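Local atomic coordinates of spore germination lipase LipC (Metagenome, PDB entry 6NKD), a protein that probably hydrolyses ester bonds of lipids as a GDSL-family lipase with lysophospholipase activity, with a likely part in spore germination. Residues 11-16 against 45-50; 27-32 against 200-205; 99-104 against 147-152; 135-140 against 188-193; 169-174 against 196-201. One frame throughout, in Å; residues are numbered along the deposited sequence.

Contact 1: 11-16 against 45-50; sequences SLTVGV and VFAKSG
Val14 and Thr13, on the short helix 11-14, close on Ala47 at the end of strand 41-47. The methyl CG2 of Val14 lies 3.6 Å from Ala47 CB and also close to Lys48 N. Thr13 CB meets the Ala47 methyl too, 3.7 Å from Ala47 CB. Thr13 OG1 stands beside the backbone N (chi1 -53°), which leaves CG2 anti to that N and running past Val45 CG1, the two side chains sliding by each other in opposite directions. Thr13 OG1 is left to Thr78. The helix follows strand 3-9 in the SGNH-hydrolase fold and begins with Ser11, the probable nucleophile, whose OG is hydrogen-bonded to His189. Ser11 turns its CB, not its hydroxyl, to the other segment, 3.7 Å from Ser49 OG. Val16 CG2 comes to that same oxygen, which is hydrogen-bonded to Glu55 of the second subunit. Gly50, which follows Ser49, probably binds substrate. A Schellman motif with Gly15 at positive phi ends the helix, made by Val16 N to Ser11 O at 3.1 Å and a weak bond from Gly15 N to Leu12 O; Gly15 N also donates to Ser11 O, from the opposite face of its carbonyl plane to Val16 N.

Contact 2: 27-32 against 200-205; sequences QRYKRK and EKLRAA. With SO4 (sulfate ion), chain D.
Tyr29 and Leu202 form the tight part of a helix-helix packing in the alpha/beta/alpha sandwich of the SGNH fold, where helix 25-37 and helix 192-204 run side by side. The axes of segments 27-32 and 200-204 approach to 9.2 Å, with a signed crossing angle of -38°. Leu202 CB sits over one face of the Tyr29 ring, 3.6 Å from the centroid and 18° off the normal, a CH-pi contact displaced toward the rim. The CD1 methyl of Leu202 adds to it near Tyr29 CG and CD2. Tyr29 CG is anti to the backbone N (chi1 178°), which carries the ring across Leu202 at about a right angle; beyond it lie Val74 and Thr76 of the central sheet.

Toward solvent the contact changes character. The aliphatic part of Lys32 crosses the Arg203 guanidinium over one face, with Lys32 CB 3.3 Å from Arg203 NH1. The two cationic ends come close, Lys32 NZ lying 3.9 Å from Arg203 NH2, and nearby acids probably offset the like charges: Glu196 takes Lys32 NZ in a salt bridge, while Glu35 and Asp36 take Arg203. Glu200 is a looser neighbour, its OE2 4.5 Å from Lys32 NZ and too far for a salt bridge. On another side of helix 25-37, Arg31 NH2 binds a sulfate, probably from the crystallisation liquor, with weak help from Arg31 NE and Lys30 NZ; Gln68 of the third subunit shares it. Between the two cations a water accepts from Lys32 NZ at 3.0 Å and, weakly, from Arg203 NH2 at 3.3 Å.

Contact 3: 99-104 against 147-152; sequences VFLEAS and DKWISG
Phe100 and Trp149 carry this packing of helix 98-122 on helix 144-157, in the helical layer of the SGNH-hydrolase fold. Phe100 CB stands over the six-membered ring of Trp149, 3.4 Å from its centroid, a CH-pi contact centred on the indole face. The phenyl ring itself is slid toward the five-membered ring; their planes are 12° apart but scarcely overlap, with centroids separated by 4.8 Å. Trp149 CG, anti to its own carbonyl carbon (chi1 -86°), lets the indole lie along Phe100 in the opposite sense. Val99 CG1 reaches Trp149 CH2 at one end of the indole, and Leu101 CD2 comes to CD1 at the other, each at 4.1 Å. A leucine in place of Trp149 would probably leave Phe100 CB without the flat surface it rests on and open a gap beside Val99. Farther out, helix 81-94 flanks both aromatics: Tyr91 meets Trp149 edge-to-face, while Leu84 and Ser87 pack on Phe100. The axes of segments 99-104 and 147-152 remain 10.5 Å apart at a signed angle of -23°. Phe100 CE2 also lies 3.4 Å from Trp149 O.

Contact 4: 135-140 against 188-193; sequences NLYNPF and VHPSSR. With SO4 (sulfate ion), chain C.
Tyr137 and Val188 join the loop after strand 130-134 to the loop bearing the probable catalytic His189, beside the Ser-His-Asp site of this GDSL hydrolase. The polar link is one hydrogen bond, from Tyr137 OH to Val188 O, which lies at the edge of the ring and in its plane. Tyr137 CG stands between its backbone N and carbonyl carbon (chi1 59°), directing the ring at the histidine loop. Apolar contacts flank the bond: Pro190 crosses Tyr137 at about a right angle, its CG 4.2 Å from Tyr137 CZ, and Phe175 stacks on the tyrosine ring. Farther along, Phe140 CZ touches Val188 CG1 at 3.5 Å, while Pro139 CB faces Val188 CA at 4.0 Å. The loop 135-140 has its own brace, an Asx turn in which Phe140 N donates to Asn138 OD1 from well above the carbonyl plane, at 3.2 Å. The His189 side chain leaves the backbone away from this loop, and its ring is hydrogen-bonded to Ser11 and Asp186. At the start of helix 192-204, backbone N-H groups hold a sulfate, probably from the crystallisation liquor: Ser192 N donates to its O2 and Arg193 N to its O3, both at 3.0 Å.

Contact 5: 169-174 against 196-201; sequences IDTYAV and EAMSEK
At the edge of the parallel sheet of the SGNH fold, where strand 166-169 gives way to helix 171-175, the turn packs against the C-terminal helix 192-204. Val174 is central to the contact. Its CG1, anti to the backbone N (chi1 167°), meets Ala197 CB at 3.6 Å, and its CG2, beside the backbone N, lies 3.6 Å from Lys201 CG. Ile169 CG2 touches the same Lys201 CG, also at 3.6 Å. The lysine chain thus passes Val174 and Ile169, running opposite to both side chains; its bend at chi2 (65°) takes CE on to 4.0 Å from Asp170 O. Lys201 NZ stays 5.7 Å from Asp170 OD2, too far for a salt bridge, though the opposite charges may attract weakly. A serine in place of Lys201 would probably leave the Val174 and Ile169 methyls without their aliphatic cover and open a gap between strand end and helix. Deeper in, the Thr171 side chain crosses that of Met198, here a selenomethionine, obliquely, with CG2 3.8 Å from Met198 CG, while Thr171 OG1 is hydrogen-bonded to Asn135 O. Asp170 is the N-cap of helix 171-175, its OD1 accepting a weak capping bond from Ala173 N and a hydrogen bond from Asn135 ND2. Covering an edge strand and the turn after it with a C-terminal helix is an arrangement found in the three-layer alpha/beta/alpha sandwich of SGNH hydrolases.

In the fold
Contacts 1 and 4 meet at the probable active site: Ser11 OG of contact 1 is 2.7 Å from His189 NE2 of contact 4, and Asp186 takes the other ring nitrogen. Contacts 2, 4 and 5 each use helix 192-204, which follows the histidine loop; the centres of contacts 2 and 5 are 9 Å apart, and Glu196 of contact 5 forms salt bridges with Lys32 and Arg28 of contact 2. Contact 4 joins contact 5 through Asn135 N and Ile169 O, 3.1 Å apart, a probable hydrogen bond. Contact 3, centred about 28 Å from the centre of contact 2 across the chain's middle, touches contact 4 where Ile150 packs on Leu136. Contacts 1 and 4 also face the second subunit.

Contact 1: 11-16 against 45-50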
# COMPACT_ATOMS: atom_id res chain seq x y z
N SER A 11 9.01 1.23 11.71
CA SER A 11 9.04 0.79 10.32
C SER A 11 10.02 -0.36 10.10
O SER A 11 9.85 -1.15 9.18
CB SER A 11 9.38 1.96 9.40
OG SER A 11 10.57 2.60 9.82
N LEU A 12 11.06 -0.45 10.94
CA LEU A 12 12.02 -1.54 10.79
C LEU A 12 11.36 -2.89 11.07
O LEU A 12 11.58 -3.86 10.32
CB LEU A 12 13.21 -1.33 11.73
CG LEU A 12 14.02 -0.03 11.58
CD1 LEU A 12 15.36 -0.16 12.28
CD2 LEU A 12 14.20 0.35 10.12
N THR A 13 10.55 -2.97 12.13
CA THR A 13 9.83 -4.21 12.42
C THR A 13 8.78 -4.50 11.35
O THR A 13 8.48 -5.67 11.08
CB THR A 13 9.19 -4.13 13.80
OG1 THR A 13 10.19 -3.78 14.77
CG2 THR A 13 8.57 -5.46 14.20
N VAL A 14 8.22 -3.46 10.74
CA VAL A 14 7.31 -3.66 9.62
C VAL A 14 8.07 -4.25 8.43
O VAL A 14 7.54 -5.11 7.70
CB VAL A 14 6.62 -2.34 9.24
CG1 VAL A 14 5.84 -2.48 7.94
CG2 VAL A 14 5.70 -1.88 10.37
N GLY A 15 9.31 -3.82 8.22
CA GLY A 15 10.08 -4.23 7.07
C GLY A 15 10.08 -3.25 5.92
O GLY A 15 10.29 -3.67 4.78
N VAL A 16 9.86 -1.96 6.19
CA VAL A 16 9.80 -0.97 5.13
C VAL A 16 11.17 -0.83 4.49
O VAL A 16 12.19 -0.76 5.19
CB VAL A 16 9.30 0.37 5.69
CG1 VAL A 16 9.28 1.44 4.61
CG2 VAL A 16 7.92 0.21 6.31
N VAL A 45 3.43 -9.78 15.22
CA VAL A 45 4.09 -8.50 14.96
C VAL A 45 3.12 -7.37 15.26
O VAL A 45 2.03 -7.31 14.68
CB VAL A 45 4.59 -8.40 13.50
CG1 VAL A 45 5.06 -6.99 13.20
CG2 VAL A 45 5.70 -9.41 13.25
N PHE A 46 3.52 -6.47 16.16
CA PHE A 46 2.80 -5.23 16.43
C PHE A 46 3.73 -4.09 16.04
O PHE A 46 4.63 -3.74 16.81
CB PHE A 46 2.38 -5.13 17.90
CG PHE A 46 1.53 -6.27 18.37
CD1 PHE A 46 0.19 -6.35 18.02
CD2 PHE A 46 2.06 -7.25 19.20
CE1 PHE A 46 -0.60 -7.39 18.47
CE2 PHE A 46 1.28 -8.29 19.65
CZ PHE A 46 -0.05 -8.36 19.28
N ALA A 47 3.52 -3.51 14.86
CA ALA A 47 4.40 -2.46 14.39
C ALA A 47 3.67 -1.58 13.39
O ALA A 47 2.75 -2.03 12.70
CB ALA A 47 5.67 -3.04 13.76
N LYS A 48 4.09 -0.32 13.32
CA LYS A 48 3.50 0.66 12.42
C LYS A 48 4.52 1.77 12.21
O LYS A 48 5.27 2.12 13.13
CB LYS A 48 2.19 1.23 12.97
CG LYS A 48 1.46 2.18 12.04
CD LYS A 48 0.49 1.45 11.12
CE LYS A 48 -0.17 2.40 10.13
NZ LYS A 48 -0.76 3.58 10.81
N SER A 49 4.54 2.32 11.00
CA SER A 49 5.45 3.43 10.71
C SER A 49 5.09 4.64 11.56
O SER A 49 3.92 4.97 11.75
CB SER A 49 5.39 3.78 9.22
OG SER A 49 5.84 2.69 8.43
N GLY A 50 6.12 5.31 12.08
CA GLY A 50 5.91 6.46 12.94
C GLY A 50 5.49 6.14 14.35
O GLY A 50 5.01 7.03 15.06

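Contact 2: 27-32 against 200-205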
# COMPACT_ATOMS: atom_id res chain seq x y z
N GLN A 27 11.28 -11.75 10.17
CA GLN A 27 10.98 -13.08 9.67
C GLN A 27 12.21 -13.82 9.17
O GLN A 27 12.21 -15.05 9.16
CB GLN A 27 9.92 -13.02 8.57
CG GLN A 27 9.98 -11.79 7.69
CD GLN A 27 9.12 -10.66 8.22
OE1 GLN A 27 9.48 -9.48 8.10
NE2 GLN A 27 7.98 -11.00 8.80
N ARG A 28 13.25 -13.09 8.75
CA ARG A 28 14.53 -13.74 8.51
C ARG A 28 15.15 -14.20 9.82
O ARG A 28 15.82 -15.24 9.87
CB ARG A 28 15.47 -12.78 7.77
CG ARG A 28 14.97 -12.37 6.40
CD ARG A 28 15.77 -11.20 5.85
NE ARG A 28 15.12 -10.60 4.69
CZ ARG A 28 15.43 -10.88 3.43
NH1 ARG A 28 14.78 -10.28 2.43
NH2 ARG A 28 16.39 -11.75 3.16
N TYR A 29 14.94 -13.43 10.90
CA TYR A 29 15.40 -13.86 12.22
C TYR A 29 14.56 -15.01 12.74
O TYR A 29 15.07 -15.86 13.49
CB TYR A 29 15.36 -12.67 13.18
CG TYR A 29 15.76 -12.98 14.61
CD1 TYR A 29 16.87 -13.77 14.90
CD2 TYR A 29 15.04 -12.45 15.68
CE1 TYR A 29 17.23 -14.04 16.20
CE2 TYR A 29 15.41 -12.71 16.99
CZ TYR A 29 16.50 -13.50 17.24
OH TYR A 29 16.86 -13.76 18.55
N LYS A 30 13.28 -15.07 12.37
CA LYS A 30 12.44 -16.19 12.78
C LYS A 30 12.90 -17.49 12.12
O LYS A 30 12.93 -18.54 12.77
CB LYS A 30 10.98 -15.90 12.44
CG LYS A 30 10.11 -17.13 12.25
CD LYS A 30 8.66 -16.74 11.98
CE LYS A 30 7.95 -17.78 11.12
NZ LYS A 30 7.99 -19.13 11.73
N ARG A 31 13.26 -17.44 10.84
CA ARG A 31 13.71 -18.64 10.15
C ARG A 31 15.03 -19.15 10.73
O ARG A 31 15.21 -20.36 10.90
CB ARG A 31 13.85 -18.37 8.65
CG ARG A 31 14.47 -19.51 7.87
CD ARG A 31 14.30 -19.31 6.37
NE ARG A 31 12.89 -19.36 5.99
CZ ARG A 31 12.46 -19.32 4.73
NH1 ARG A 31 13.33 -19.23 3.73
NH2 ARG A 31 11.16 -19.37 4.47
N LYS A 32 15.95 -18.24 11.04
CA LYS A 32 17.22 -18.66 11.63
C LYS A 32 17.04 -19.15 13.06
O LYS A 32 17.78 -20.03 13.51
CB LYS A 32 18.22 -17.50 11.58
CG LYS A 32 18.48 -16.98 10.18
CD LYS A 32 19.51 -15.87 10.18
CE LYS A 32 19.63 -15.28 8.79
NZ LYS A 32 21.05 -15.21 8.35
N GLU A 200 21.23 -11.54 10.70
CA GLU A 200 22.45 -12.27 11.02
C GLU A 200 23.03 -11.81 12.35
O GLU A 200 23.55 -12.62 13.12
CB GLU A 200 23.48 -12.09 9.90
CG GLU A 200 23.04 -12.60 8.54
CD GLU A 200 23.94 -12.11 7.42
OE1 GLU A 200 25.09 -11.73 7.70
OE2 GLU A 200 23.48 -12.09 6.26
N LYS A 201 22.95 -10.51 12.63
CA LYS A 201 23.46 -9.98 13.89
C LYS A 201 22.63 -10.48 15.07
O LYS A 201 23.17 -10.66 16.17
CB LYS A 201 23.47 -8.46 13.85
CG LYS A 201 24.40 -7.81 14.85
CD LYS A 201 25.85 -8.15 14.56
CE LYS A 201 26.79 -7.31 15.41
NZ LYS A 201 28.22 -7.66 15.19
N LEU A 202 21.33 -10.71 14.87
CA LEU A 202 20.50 -11.24 15.93
C LEU A 202 20.82 -12.70 16.21
O LEU A 202 20.94 -13.11 17.37
CB LEU A 202 19.02 -11.08 15.57
CG LEU A 202 18.44 -9.67 15.68
CD1 LEU A 202 17.21 -9.53 14.80
CD2 LEU A 202 18.08 -9.36 17.12
N ARG A 203 20.97 -13.51 15.16
CA ARG A 203 21.35 -14.91 15.34
C ARG A 203 22.72 -15.03 15.99
O ARG A 203 22.95 -15.95 16.78
CB ARG A 203 21.31 -15.63 13.99
CG ARG A 203 22.54 -16.49 13.71
CD ARG A 203 22.51 -17.06 12.30
NE ARG A 203 21.56 -18.17 12.17
CZ ARG A 203 21.40 -18.88 11.06
NH1 ARG A 203 20.52 -19.87 11.03
NH2 ARG A 203 22.12 -18.61 9.98
N ALA A 204 23.63 -14.10 15.68
CA ALA A 204 24.96 -14.13 16.27
C ALA A 204 24.93 -13.85 17.77
O ALA A 204 25.86 -14.25 18.48
CB ALA A 204 25.87 -13.12 15.57
N ALA A 205 23.89 -13.17 18.26
CA ALA A 205 23.81 -12.84 19.67
C ALA A 205 23.51 -14.05 20.55
O ALA A 205 23.59 -13.93 21.78
CB ALA A 205 22.74 -11.77 19.90
S SO4 D . 9.58 -20.09 7.81
O1 SO4 D . 8.36 -20.11 8.62
O2 SO4 D . 10.14 -18.74 7.84
O3 SO4 D . 10.55 -21.03 8.37
O4 SO4 D . 9.27 -20.46 6.44
O HOH W 1 23.77 -15.75 9.48

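Contact 3: 99-104 against 147-152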
# COMPACT_ATOMS: atom_id res chain seq x y z
N VAL A 99 18.60 19.54 21.01
CA VAL A 99 17.26 19.08 20.64
C VAL A 99 17.21 17.56 20.53
O VAL A 99 16.19 16.94 20.86
CB VAL A 99 16.81 19.76 19.33
CG1 VAL A 99 17.72 19.39 18.17
CG2 VAL A 99 15.36 19.39 19.01
N PHE A 100 18.30 16.93 20.08
CA PHE A 100 18.29 15.48 19.97
C PHE A 100 18.62 14.81 21.30
O PHE A 100 18.07 13.75 21.62
CB PHE A 100 19.27 15.01 18.90
CG PHE A 100 19.34 13.51 18.75
CD1 PHE A 100 18.42 12.83 17.98
CD2 PHE A 100 20.34 12.78 19.39
CE1 PHE A 100 18.48 11.45 17.84
CE2 PHE A 100 20.41 11.40 19.26
CZ PHE A 100 19.48 10.74 18.48
N LEU A 101 19.51 15.42 22.09
CA LEU A 101 19.86 14.84 23.38
C LEU A 101 18.64 14.75 24.29
O LEU A 101 18.50 13.80 25.07
CB LEU A 101 20.97 15.65 24.05
CG LEU A 101 22.28 15.80 23.28
CD1 LEU A 101 23.39 16.28 24.20
CD2 LEU A 101 22.68 14.49 22.59
N GLU A 102 17.74 15.73 24.21
CA GLU A 102 16.49 15.65 24.96
C GLU A 102 15.58 14.56 24.40
O GLU A 102 14.95 13.82 25.16
CB GLU A 102 15.78 17.00 24.95
CG GLU A 102 14.58 17.08 25.88
CD GLU A 102 14.98 17.21 27.34
OE1 GLU A 102 15.14 18.35 27.82
OE2 GLU A 102 15.15 16.16 28.00
N ALA A 103 15.51 14.46 23.07
CA ALA A 103 14.69 13.41 22.46
C ALA A 103 15.31 12.03 22.67
O ALA A 103 14.60 11.06 22.93
CB ALA A 103 14.51 13.69 20.97
N SER A 104 16.64 11.94 22.55
CA SER A 104 17.33 10.69 22.85
C SER A 104 17.16 10.29 24.31
O SER A 104 17.12 9.10 24.63
CB SER A 104 18.81 10.81 22.49
OG SER A 104 19.59 9.82 23.14
N ASP A 147 26.35 11.23 13.22
CA ASP A 147 27.13 10.12 13.76
C ASP A 147 27.38 10.31 15.25
O ASP A 147 27.30 9.35 16.03
CB ASP A 147 28.45 9.99 13.00
CG ASP A 147 29.15 8.68 13.29
OD1 ASP A 147 28.66 7.63 12.83
OD2 ASP A 147 30.19 8.70 13.98
N LYS A 148 27.68 11.54 15.67
CA LYS A 148 27.91 11.81 17.09
C LYS A 148 26.64 11.61 17.90
O LYS A 148 26.67 11.04 19.00
CB LYS A 148 28.45 13.23 17.27
CG LYS A 148 28.73 13.62 18.71
CD LYS A 148 29.29 15.04 18.79
CE LYS A 148 29.71 15.40 20.20
NZ LYS A 148 30.34 16.75 20.27
N TRP A 149 25.50 12.08 17.38
CA TRP A 149 24.24 11.95 18.09
C TRP A 149 23.87 10.48 18.29
O TRP A 149 23.49 10.06 19.38
CB TRP A 149 23.13 12.67 17.33
CG TRP A 149 23.01 14.13 17.65
CD1 TRP A 149 23.70 14.82 18.61
CD2 TRP A 149 22.14 15.08 17.03
NE1 TRP A 149 23.31 16.14 18.61
CE2 TRP A 149 22.35 16.33 17.65
CE3 TRP A 149 21.19 15.00 16.00
CZ2 TRP A 149 21.66 17.48 17.29
CZ3 TRP A 149 20.51 16.15 15.63
CH2 TRP A 149 20.75 17.37 16.28
N ILE A 150 23.99 9.68 17.22
CA ILE A 150 23.58 8.29 17.29
C ILE A 150 24.56 7.47 18.12
O ILE A 150 24.16 6.53 18.83
CB ILE A 150 23.40 7.74 15.86
CG1 ILE A 150 22.25 8.47 15.17
CG2 ILE A 150 23.15 6.24 15.87
CD1 ILE A 150 21.98 8.01 13.76
N SER A 151 25.85 7.80 18.06
CA SER A 151 26.82 7.10 18.89
C SER A 151 26.56 7.34 20.37
O SER A 151 26.71 6.42 21.19
CB SER A 151 28.24 7.54 18.53
OG SER A 151 28.54 7.26 17.17
N GLY A 152 26.16 8.56 20.74
CA GLY A 152 25.87 8.85 22.13
C GLY A 152 24.64 8.12 22.62
O GLY A 152 24.60 7.64 23.76

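Contact 4: 135-140 against 188-193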
# COMPACT_ATOMS: atom_id res chain seq x y z
N ASN A 135 19.96 -1.13 18.40
CA ASN A 135 20.29 0.28 18.48
C ASN A 135 20.10 0.94 17.12
O ASN A 135 19.63 0.33 16.15
CB ASN A 135 21.70 0.48 19.03
CG ASN A 135 22.78 -0.18 18.17
OD1 ASN A 135 22.59 -0.43 16.98
ND2 ASN A 135 23.92 -0.45 18.78
N LEU A 136 20.47 2.21 17.04
CA LEU A 136 20.27 2.99 15.83
C LEU A 136 21.52 2.98 14.96
O LEU A 136 22.65 3.07 15.47
CB LEU A 136 19.90 4.43 16.18
CG LEU A 136 18.61 4.63 16.99
CD1 LEU A 136 18.40 6.10 17.30
CD2 LEU A 136 17.42 4.06 16.23
N TYR A 137 21.32 2.86 13.66
CA TYR A 137 22.38 3.04 12.69
C TYR A 137 22.36 4.47 12.16
O TYR A 137 21.35 5.18 12.26
CB TYR A 137 22.25 2.04 11.53
CG TYR A 137 20.93 2.13 10.78
CD1 TYR A 137 20.77 3.01 9.72
CD2 TYR A 137 19.86 1.32 11.13
CE1 TYR A 137 19.58 3.09 9.03
CE2 TYR A 137 18.66 1.39 10.44
CZ TYR A 137 18.53 2.28 9.40
OH TYR A 137 17.34 2.35 8.71
N ASN A 138 23.48 4.89 11.58
CA ASN A 138 23.58 6.24 11.04
C ASN A 138 23.39 6.19 9.53
O ASN A 138 24.33 5.81 8.80
CB ASN A 138 24.93 6.87 11.39
CG ASN A 138 25.07 8.28 10.85
OD1 ASN A 138 24.08 8.97 10.61
ND2 ASN A 138 26.31 8.71 10.65
N PRO A 139 22.22 6.55 9.00
CA PRO A 139 22.03 6.51 7.54
C PRO A 139 22.74 7.63 6.80
O PRO A 139 22.85 7.56 5.57
CB PRO A 139 20.51 6.63 7.39
CG PRO A 139 20.08 7.42 8.58
CD PRO A 139 21.01 7.03 9.70
N PHE A 140 23.24 8.65 7.51
CA PHE A 140 23.94 9.78 6.89
C PHE A 140 25.36 9.82 7.45
O PHE A 140 25.66 10.60 8.37
CB PHE A 140 23.20 11.09 7.15
CG PHE A 140 21.75 11.04 6.78
CD1 PHE A 140 21.36 10.89 5.46
CD2 PHE A 140 20.77 11.13 7.75
CE1 PHE A 140 20.02 10.85 5.12
CE2 PHE A 140 19.43 11.09 7.42
CZ PHE A 140 19.05 10.94 6.10
N VAL A 188 17.14 5.99 4.05
CA VAL A 188 16.99 5.98 5.50
C VAL A 188 16.50 4.60 5.95
O VAL A 188 16.86 4.14 7.04
CB VAL A 188 16.04 7.09 5.99
CG1 VAL A 188 16.59 8.46 5.63
CG2 VAL A 188 14.65 6.90 5.40
N HIS A 189 15.68 3.94 5.12
CA HIS A 189 15.21 2.62 5.53
C HIS A 189 16.08 1.54 4.91
O HIS A 189 16.63 1.71 3.82
CB HIS A 189 13.75 2.41 5.13
CG HIS A 189 12.78 3.14 6.00
ND1 HIS A 189 12.21 4.35 5.64
CD2 HIS A 189 12.29 2.84 7.23
CE1 HIS A 189 11.41 4.75 6.61
NE2 HIS A 189 11.43 3.86 7.58
N PRO A 190 16.23 0.40 5.59
CA PRO A 190 17.13 -0.64 5.09
C PRO A 190 16.59 -1.30 3.83
O PRO A 190 15.40 -1.23 3.51
CB PRO A 190 17.21 -1.65 6.24
CG PRO A 190 16.66 -0.92 7.44
CD PRO A 190 15.66 0.05 6.90
N SER A 191 17.50 -1.96 3.12
CA SER A 191 17.16 -2.80 1.98
C SER A 191 17.04 -4.25 2.45
O SER A 191 17.21 -4.56 3.63
CB SER A 191 18.22 -2.65 0.89
OG SER A 191 19.50 -3.01 1.38
N SER A 192 16.74 -5.14 1.50
CA SER A 192 16.71 -6.56 1.83
C SER A 192 18.09 -7.05 2.27
O SER A 192 18.19 -7.91 3.16
CB SER A 192 16.22 -7.37 0.63
OG SER A 192 14.84 -7.14 0.40
N ARG A 193 19.15 -6.51 1.68
CA ARG A 193 20.50 -6.80 2.16
C ARG A 193 20.67 -6.32 3.60
O ARG A 193 21.21 -7.04 4.44
CB ARG A 193 21.54 -6.14 1.26
CG ARG A 193 21.68 -6.77 -0.12
CD ARG A 193 22.82 -6.11 -0.88
NE ARG A 193 23.08 -6.76 -2.15
CZ ARG A 193 22.53 -6.40 -3.30
NH1 ARG A 193 21.68 -5.38 -3.34
NH2 ARG A 193 22.83 -7.05 -4.42
S SO4 C . 17.77 -4.91 -2.05
O1 SO4 C . 18.45 -3.87 -2.83
O2 SO4 C . 16.60 -4.34 -1.39
O3 SO4 C . 18.69 -5.46 -1.05
O4 SO4 C . 17.34 -5.98 -2.95

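Contact 5: 169-174 against 196-201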
# COMPACT_ATOMS: atom_id res chain seq x y z
N ILE A 169 21.56 -5.10 20.35
CA ILE A 169 22.14 -5.51 19.08
C ILE A 169 22.81 -4.30 18.43
O ILE A 169 22.20 -3.23 18.30
CB ILE A 169 21.06 -6.11 18.17
CG1 ILE A 169 20.36 -7.27 18.88
CG2 ILE A 169 21.66 -6.58 16.85
CD1 ILE A 169 21.28 -8.39 19.30
N ASP A 170 24.06 -4.48 18.01
CA ASP A 170 24.86 -3.39 17.45
C ASP A 170 24.51 -3.23 15.97
O ASP A 170 25.24 -3.64 15.07
CB ASP A 170 26.35 -3.65 17.65
CG ASP A 170 27.19 -2.41 17.46
OD1 ASP A 170 26.62 -1.34 17.14
OD2 ASP A 170 28.42 -2.50 17.64
N THR A 171 23.34 -2.63 15.73
CA THR A 171 22.93 -2.34 14.36
C THR A 171 23.86 -1.33 13.70
O THR A 171 24.04 -1.35 12.48
CB THR A 171 21.49 -1.82 14.32
OG1 THR A 171 20.77 -2.31 15.46
CG2 THR A 171 20.80 -2.26 13.05
N TYR A 172 24.45 -0.45 14.51
CA TYR A 172 25.36 0.57 13.97
C TYR A 172 26.56 -0.07 13.29
O TYR A 172 26.94 0.32 12.18
CB TYR A 172 25.79 1.51 15.10
CG TYR A 172 26.79 2.57 14.70
CD1 TYR A 172 26.37 3.81 14.23
CD2 TYR A 172 28.16 2.34 14.80
CE1 TYR A 172 27.28 4.79 13.87
CE2 TYR A 172 29.07 3.31 14.44
CZ TYR A 172 28.63 4.53 13.98
OH TYR A 172 29.55 5.49 13.62
N ALA A 173 27.17 -1.06 13.95
CA ALA A 173 28.33 -1.73 13.36
C ALA A 173 27.97 -2.51 12.11
O ALA A 173 28.82 -2.68 11.22
CB ALA A 173 28.98 -2.65 14.39
N VAL A 174 26.73 -3.00 12.02
CA VAL A 174 26.30 -3.73 10.83
C VAL A 174 26.27 -2.81 9.62
O VAL A 174 26.73 -3.17 8.53
CB VAL A 174 24.93 -4.39 11.08
CG1 VAL A 174 24.33 -4.88 9.77
CG2 VAL A 174 25.06 -5.54 12.07
N GLU A 196 18.69 -8.49 5.90
CA GLU A 196 19.35 -9.78 6.03
C GLU A 196 20.54 -9.69 6.98
O GLU A 196 20.72 -10.56 7.84
CB GLU A 196 19.79 -10.30 4.66
CG GLU A 196 20.49 -11.64 4.70
CD GLU A 196 19.64 -12.73 5.34
OE1 GLU A 196 18.44 -12.83 4.99
OE2 GLU A 196 20.16 -13.47 6.19
N ALA A 197 21.34 -8.63 6.86
CA ALA A 197 22.48 -8.46 7.75
C ALA A 197 22.03 -8.22 9.19
O ALA A 197 22.72 -8.64 10.12
CB ALA A 197 23.35 -7.30 7.26
N MSE A 198 20.90 -7.55 9.38
CA MSE A 198 20.37 -7.33 10.73
C MSE A 198 19.98 -8.64 11.38
O MSE A 198 20.26 -8.87 12.55
CB MSE A 198 19.17 -6.38 10.69
CG MSE A 198 19.54 -4.91 10.57
SE MSE A 198 17.98 -3.77 10.26
CE MSE A 198 17.03 -4.05 11.93
N SER A 199 19.32 -9.51 10.60
CA SER A 199 18.93 -10.81 11.14
C SER A 199 20.14 -11.68 11.46
O SER A 199 20.10 -12.47 12.41
CB SER A 199 18.00 -11.53 10.16
OG SER A 199 18.63 -11.75 8.91
N GLU A 200 21.23 -11.54 10.70
CA GLU A 200 22.45 -12.27 11.02
C GLU A 200 23.03 -11.81 12.35
O GLU A 200 23.55 -12.62 13.12
CB GLU A 200 23.48 -12.09 9.90
CG GLU A 200 23.04 -12.60 8.54
CD GLU A 200 23.94 -12.11 7.42
OE1 GLU A 200 25.09 -11.73 7.70
OE2 GLU A 200 23.48 -12.09 6.26
N LYS A 201 22.95 -10.51 12.63
CA LYS A 201 23.46 -9.98 13.89
C LYS A 201 22.63 -10.48 15.07
O LYS A 201 23.17 -10.66 16.17
CB LYS A 201 23.47 -8.46 13.85
CG LYS A 201 24.40 -7.81 14.85
CD LYS A 201 25.85 -8.15 14.56
CE LYS A 201 26.79 -7.31 15.41
NZ LYS A 201 28.22 -7.66 15.19